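Local coordinates for phosphate-binding protein (Xanthomonas axonopodis pv. citri, PDB 5UB3) that probably serves as a periplasmic solute-binding receptor that works with a partner diguanylate cyclase, and binds a chloride ion in this crystal form, at residues S3-S11 and R59-A69. Sequence-based numbering, arbitrary orientation.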
ATOM      1  N   SER A   3      15.460   4.731  23.380  1.00 31.09           N
ATOM      2  CA  SER A   3      16.762   4.132  23.061  1.00 29.48           C
ATOM      3  C   SER A   3      16.647   3.054  21.924  1.00 28.99           C
ATOM      4  O   SER A   3      17.619   2.596  21.340  1.00 25.09           O
ATOM      5  CB  SER A   3      17.337   3.560  24.367  1.00 33.56           C
ATOM      6  OG  SER A   3      18.602   3.016  24.130  1.00 40.66           O
ATOM      7  N   VAL A   4      15.421   2.613  21.664  1.00 25.35           N
ATOM      8  CA  VAL A   4      15.136   1.660  20.646  1.00 27.06           C
ATOM      9  C   VAL A   4      14.439   2.343  19.463  1.00 24.22           C
ATOM     10  O   VAL A   4      13.560   3.204  19.664  1.00 22.35           O
ATOM     11  CB  VAL A   4      14.160   0.592  21.177  1.00 26.57           C
ATOM     12  CG1 VAL A   4      13.989  -0.479  20.141  1.00 29.08           C
ATOM     13  CG2 VAL A   4      14.656   0.005  22.502  1.00 31.40           C
ATOM     14  N   LEU A   5      14.828   1.933  18.251  1.00 21.84           N
ATOM     15  CA  LEU A   5      14.093   2.297  17.012  1.00 20.53           C
ATOM     16  C   LEU A   5      13.298   1.099  16.534  1.00 20.19           C
ATOM     17  O   LEU A   5      13.848   0.050  16.271  1.00 20.05           O
ATOM     18  CB  LEU A   5      15.054   2.736  15.904  1.00 19.80           C
ATOM     19  CG  LEU A   5      14.430   3.161  14.582  1.00 19.40           C
ATOM     20  CD1 LEU A   5      13.658   4.445  14.818  1.00 20.41           C
ATOM     21  CD2 LEU A   5      15.488   3.386  13.510  1.00 20.94           C
ATOM     22  N   VAL A   6      11.996   1.262  16.438  1.00 19.81           N
ATOM     23  CA  VAL A   6      11.122   0.182  16.020  1.00 20.51           C
ATOM     24  C   VAL A   6      10.594   0.420  14.594  1.00 17.66           C
ATOM     25  O   VAL A   6       9.906   1.408  14.348  1.00 15.39           O
ATOM     26  CB  VAL A   6       9.923   0.022  17.012  1.00 18.65           C
ATOM     27  CG1 VAL A   6       9.219  -1.262  16.663  1.00 19.72           C
ATOM     28  CG2 VAL A   6      10.437  -0.037  18.446  1.00 18.23           C
ATOM     29  N   LEU A   7      10.900  -0.498  13.688  1.00 17.36           N
ATOM     30  CA  LEU A   7      10.523  -0.385  12.279  1.00 17.17           C
ATOM     31  C   LEU A   7       9.382  -1.340  12.099  1.00 18.47           C
ATOM     32  O   LEU A   7       9.401  -2.477  12.616  1.00 16.02           O
ATOM     33  CB  LEU A   7      11.668  -0.768  11.357  1.00 17.24           C
ATOM     34  CG  LEU A   7      11.466  -1.106   9.868  1.00 17.19           C
ATOM     35  CD1 LEU A   7      10.885   0.004   9.032  1.00 18.26           C
ATOM     36  CD2 LEU A   7      12.804  -1.540   9.304  1.00 19.08           C
ATOM     37  N   GLY A   8       8.394  -0.911  11.332  1.00 17.65           N
ATOM     38  CA  GLY A   8       7.269  -1.790  11.107  1.00 19.30           C
ATOM     39  C   GLY A   8       6.676  -1.627   9.724  1.00 20.04           C
ATOM     40  O   GLY A   8       7.168  -0.899   8.918  1.00 19.61           O
ATOM     41  N   ARG A   9       5.589  -2.352   9.507  1.00 20.69           N
ATOM     42  CA  ARG A   9       4.685  -2.150   8.414  1.00 22.41           C
ATOM     43  C   ARG A   9       3.419  -2.937   8.743  1.00 21.41           C
ATOM     44  O   ARG A   9       3.403  -3.831   9.596  1.00 19.77           O
ATOM     45  CB  ARG A   9       5.235  -2.661   7.054  1.00 25.23           C
ATOM     46  CG  ARG A   9       5.512  -4.158   7.018  1.00 27.58           C
ATOM     47  CD  ARG A   9       5.680  -4.634   5.581  1.00 32.54           C
ATOM     48  NE  ARG A   9       4.409  -4.683   4.880  1.00 34.55           N
ATOM     49  CZ  ARG A   9       4.231  -5.195   3.665  1.00 41.56           C
ATOM     50  NH1 ARG A   9       5.251  -5.723   3.008  1.00 45.51           N
ATOM     51  NH2 ARG A   9       3.038  -5.167   3.089  1.00 36.20           N
ATOM     52  N   ILE A  10       2.372  -2.602   8.020  1.00 19.98           N
ATOM     53  CA  ILE A  10       1.168  -3.390   8.030  1.00 19.81           C
ATOM     54  C   ILE A  10       1.462  -4.623   7.231  1.00 20.07           C
ATOM     55  O   ILE A  10       1.947  -4.517   6.108  1.00 20.38           O
ATOM     56  CB  ILE A  10       0.024  -2.606   7.368  1.00 20.11           C
ATOM     57  CG1 ILE A  10      -0.229  -1.258   8.126  1.00 19.49           C
ATOM     58  CG2 ILE A  10      -1.236  -3.456   7.334  1.00 20.82           C
ATOM     59  CD1 ILE A  10      -1.067  -0.297   7.319  1.00 20.85           C
ATOM     60  N   SER A  11       1.136  -5.784   7.765  1.00 19.64           N
ATOM     61  CA  SER A  11       1.489  -6.985   7.110  1.00 22.99           C
ATOM     62  C   SER A  11       0.449  -8.029   7.357  1.00 25.02           C
ATOM     63  O   SER A  11       0.104  -8.283   8.485  1.00 25.81           O
ATOM     64  CB  SER A  11       2.812  -7.488   7.655  1.00 24.97           C
ATOM     65  OG  SER A  11       3.110  -8.824   7.203  1.00 24.29           O
ATOM     66  N   ARG A  59       4.844   2.409  20.122  1.00 17.84           N
ATOM     67  CA  ARG A  59       5.393   1.061  20.008  1.00 19.06           C
ATOM     68  C   ARG A  59       6.053   0.824  18.674  1.00 17.34           C
ATOM     69  O   ARG A  59       6.782  -0.136  18.541  1.00 17.04           O
ATOM     70  CB  ARG A  59       4.308  -0.014  20.191  1.00 19.50           C
ATOM     71  CG  ARG A  59       3.473   0.176  21.462  1.00 25.77           C
ATOM     72  CD  ARG A  59       4.256  -0.075  22.719  1.00 28.54           C
ATOM     73  NE  ARG A  59       3.309  -0.072  23.878  1.00 39.77           N
ATOM     74  CZ  ARG A  59       2.987   1.018  24.579  1.00 38.98           C
ATOM     75  NH1 ARG A  59       3.546   2.196  24.285  1.00 50.31           N
ATOM     76  NH2 ARG A  59       2.122   0.953  25.569  1.00 36.19           N
ATOM     77  N   VAL A  60       5.706   1.622  17.680  1.00 17.39           N
ATOM     78  CA  VAL A  60       6.368   1.622  16.426  1.00 16.63           C
ATOM     79  C   VAL A  60       6.768   3.030  16.130  1.00 18.93           C
ATOM     80  O   VAL A  60       6.001   3.984  16.283  1.00 21.13           O
ATOM     81  CB  VAL A  60       5.431   1.091  15.336  1.00 16.82           C
ATOM     82  CG1 VAL A  60       5.983   1.329  13.932  1.00 16.85           C
ATOM     83  CG2 VAL A  60       5.181  -0.411  15.583  1.00 17.53           C
ATOM     84  N   ASP A  61       7.970   3.155  15.592  1.00 20.19           N
ATOM     85  CA  ASP A  61       8.511   4.460  15.260  1.00 17.83           C
ATOM     86  C   ASP A  61       8.452   4.833  13.808  1.00 16.32           C
ATOM     87  O   ASP A  61       8.322   5.995  13.502  1.00 16.39           O
ATOM     88  CB  ASP A  61       9.918   4.539  15.694  1.00 17.97           C
ATOM     89  CG  ASP A  61      10.063   4.406  17.207  1.00 18.80           C
ATOM     90  OD1 ASP A  61       9.464   5.203  17.933  1.00 20.74           O
ATOM     91  OD2 ASP A  61      10.782   3.496  17.638  1.00 20.76           O
ATOM     92  N   TRP A  62       8.602   3.861  12.926  1.00 17.44           N
ATOM     93  CA  TRP A  62       8.892   4.106  11.543  1.00 17.15           C
ATOM     94  C   TRP A  62       8.276   2.969  10.750  1.00 16.80           C
ATOM     95  O   TRP A  62       8.439   1.811  11.115  1.00 15.71           O
ATOM     96  CB  TRP A  62      10.407   4.203  11.376  1.00 18.53           C
ATOM     97  CG  TRP A  62      10.942   3.988   9.990  1.00 18.86           C
ATOM     98  CD1 TRP A  62      10.386   4.371   8.791  1.00 18.52           C
ATOM     99  CD2 TRP A  62      12.170   3.359   9.667  1.00 18.76           C
ATOM    100  NE1 TRP A  62      11.181   3.975   7.736  1.00 18.37           N
ATOM    101  CE2 TRP A  62      12.301   3.381   8.241  1.00 18.60           C
ATOM    102  CE3 TRP A  62      13.189   2.786  10.433  1.00 18.83           C
ATOM    103  CZ2 TRP A  62      13.381   2.779   7.575  1.00 18.43           C
ATOM    104  CZ3 TRP A  62      14.294   2.218   9.754  1.00 18.74           C
ATOM    105  CH2 TRP A  62      14.363   2.216   8.351  1.00 19.48           C
ATOM    106  N   VAL A  63       7.475   3.322   9.759  1.00 15.67           N
ATOM    107  CA  VAL A  63       6.912   2.329   8.863  1.00 17.12           C
ATOM    108  C   VAL A  63       7.189   2.742   7.425  1.00 17.38           C
ATOM    109  O   VAL A  63       7.251   3.930   7.131  1.00 14.74           O
ATOM    110  CB  VAL A  63       5.418   2.119   9.066  1.00 16.92           C
ATOM    111  CG1 VAL A  63       5.084   1.635  10.477  1.00 16.93           C
ATOM    112  CG2 VAL A  63       4.657   3.384   8.689  1.00 17.23           C
ATOM    113  N   SER A  64       7.301   1.761   6.532  1.00 17.15           N
ATOM    114  CA  SER A  64       7.444   2.028   5.144  1.00 18.21           C
ATOM    115  C   SER A  64       6.213   1.425   4.543  1.00 18.47           C
ATOM    116  O   SER A  64       6.049   0.253   4.671  1.00 17.71           O
ATOM    117  CB  SER A  64       8.667   1.340   4.577  1.00 21.15           C
ATOM    118  OG  SER A  64       8.852   1.744   3.225  1.00 21.11           O
ATOM    119  N   GLU A  65       5.360   2.229   3.921  1.00 18.17           N
ATOM    120  CA  GLU A  65       3.986   1.805   3.461  1.00 19.05           C
ATOM    121  C   GLU A  65       3.669   2.384   2.124  1.00 17.95           C
ATOM    122  O   GLU A  65       4.254   3.422   1.724  1.00 15.69           O
ATOM    123  CB  GLU A  65       2.920   2.364   4.381  1.00 21.18           C
ATOM    124  CG  GLU A  65       2.939   1.783   5.749  1.00 22.40           C
ATOM    125  CD  GLU A  65       2.568   0.329   5.812  1.00 23.21           C
ATOM    126  OE1 GLU A  65       2.049  -0.214   4.854  1.00 22.93           O
ATOM    127  OE2 GLU A  65       2.827  -0.250   6.886  1.00 28.23           O
ATOM    128  N   THR A  66       2.679   1.789   1.455  1.00 16.33           N
ATOM    129  CA  THR A  66       2.180   2.406   0.264  1.00 16.45           C
ATOM    130  C   THR A  66       1.417   3.639   0.696  1.00 16.90           C
ATOM    131  O   THR A  66       0.991   3.713   1.794  1.00 15.67           O
ATOM    132  CB  THR A  66       1.276   1.461  -0.491  1.00 18.99           C
ATOM    133  OG1 THR A  66       0.153   1.212   0.344  1.00 18.64           O
ATOM    134  CG2 THR A  66       2.052   0.122  -0.836  1.00 19.47           C
ATOM    135  N   THR A  67       1.257   4.595  -0.193  1.00 16.60           N
ATOM    136  CA  THR A  67       0.759   5.889   0.190  1.00 16.46           C
ATOM    137  C   THR A  67      -0.659   5.946   0.740  1.00 16.39           C
ATOM    138  O   THR A  67      -0.927   6.762   1.585  1.00 19.38           O
ATOM    139  CB  THR A  67       0.930   6.856  -0.965  1.00 16.17           C
ATOM    140  OG1 THR A  67       0.413   6.264  -2.146  1.00 18.25           O
ATOM    141  CG2 THR A  67       2.390   7.159  -1.145  1.00 16.26           C
ATOM    142  N   GLY A  68      -1.576   5.125   0.241  1.00 14.91           N
ATOM    143  CA  GLY A  68      -2.903   5.043   0.803  1.00 15.27           C
ATOM    144  C   GLY A  68      -2.922   4.603   2.267  1.00 14.32           C
ATOM    145  O   GLY A  68      -3.541   5.253   3.102  1.00 14.85           O
ATOM    146  N   ALA A  69      -2.305   3.466   2.577  1.00 14.65           N
ATOM    147  CA  ALA A  69      -2.131   2.999   3.957  1.00 15.74           C
ATOM    148  C   ALA A  69      -1.511   4.051   4.784  1.00 15.39           C
ATOM    149  O   ALA A  69      -1.854   4.285   5.959  1.00 15.80           O
ATOM    150  CB  ALA A  69      -1.277   1.737   3.995  1.00 15.57           C
TER
HETATM  151  O   HOH W   1      10.867   3.264  20.248  1.00 34.26           O
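The carboxylate oxygen OD2 of Asp-61 accepts the backbone N-H of Val-6 on its anti lone pair, with N to OD2 at 2.8 Å and 160° at the hydrogen. A water lies 2.6 Å from the same OD2 and 2.8 Å from Val-4 O, so it links two acceptors that cannot bond each other. CG of Asp-61 stands beside its own backbone N (chi1 -63°), which turns the acid back along strand 4-8. The other oxygen, OD1, forms a salt bridge with Arg-217. Val-6 O takes Asp-61 N at 2.9 Å and, more weakly, Trp-62 N.

From here strands 4-8 and 62-66 run parallel, with Leu-7 beside Trp-62 and Gly-8 beside Val-63. Gly-8 N reaches Trp-62 O at 2.7 Å. These are neighbouring strands of one lobe of a periplasmic binding protein fold, and strand 39-42 pairs with the far edge of 4-8.

Leu-7 and Trp-62 project from the same face of the sheet. CD1 of Leu-7 sits over the indole, 3.7 Å from the centroid of the six-membered ring, in a CH-pi contact. CD2 of Leu-5 meets the same ring obliquely near CE3. The indole NE1 bonds to Glu-214, which also holds Ser-64 OG.

Beyond the end of strand 4-8, Ile-10 meets Glu-65, which bends at chi2 (-67°) and brings OE2 to it. The syn lone pair of OE2 receives Ile-10 N at 2.7 Å. CG1 of Ile-10 also touches OE2, the two side chains crossing at about a right angle. CD1 of Ile-10 touches CB of Ala-69 at 3.9 Å, at the start of helix 67-75.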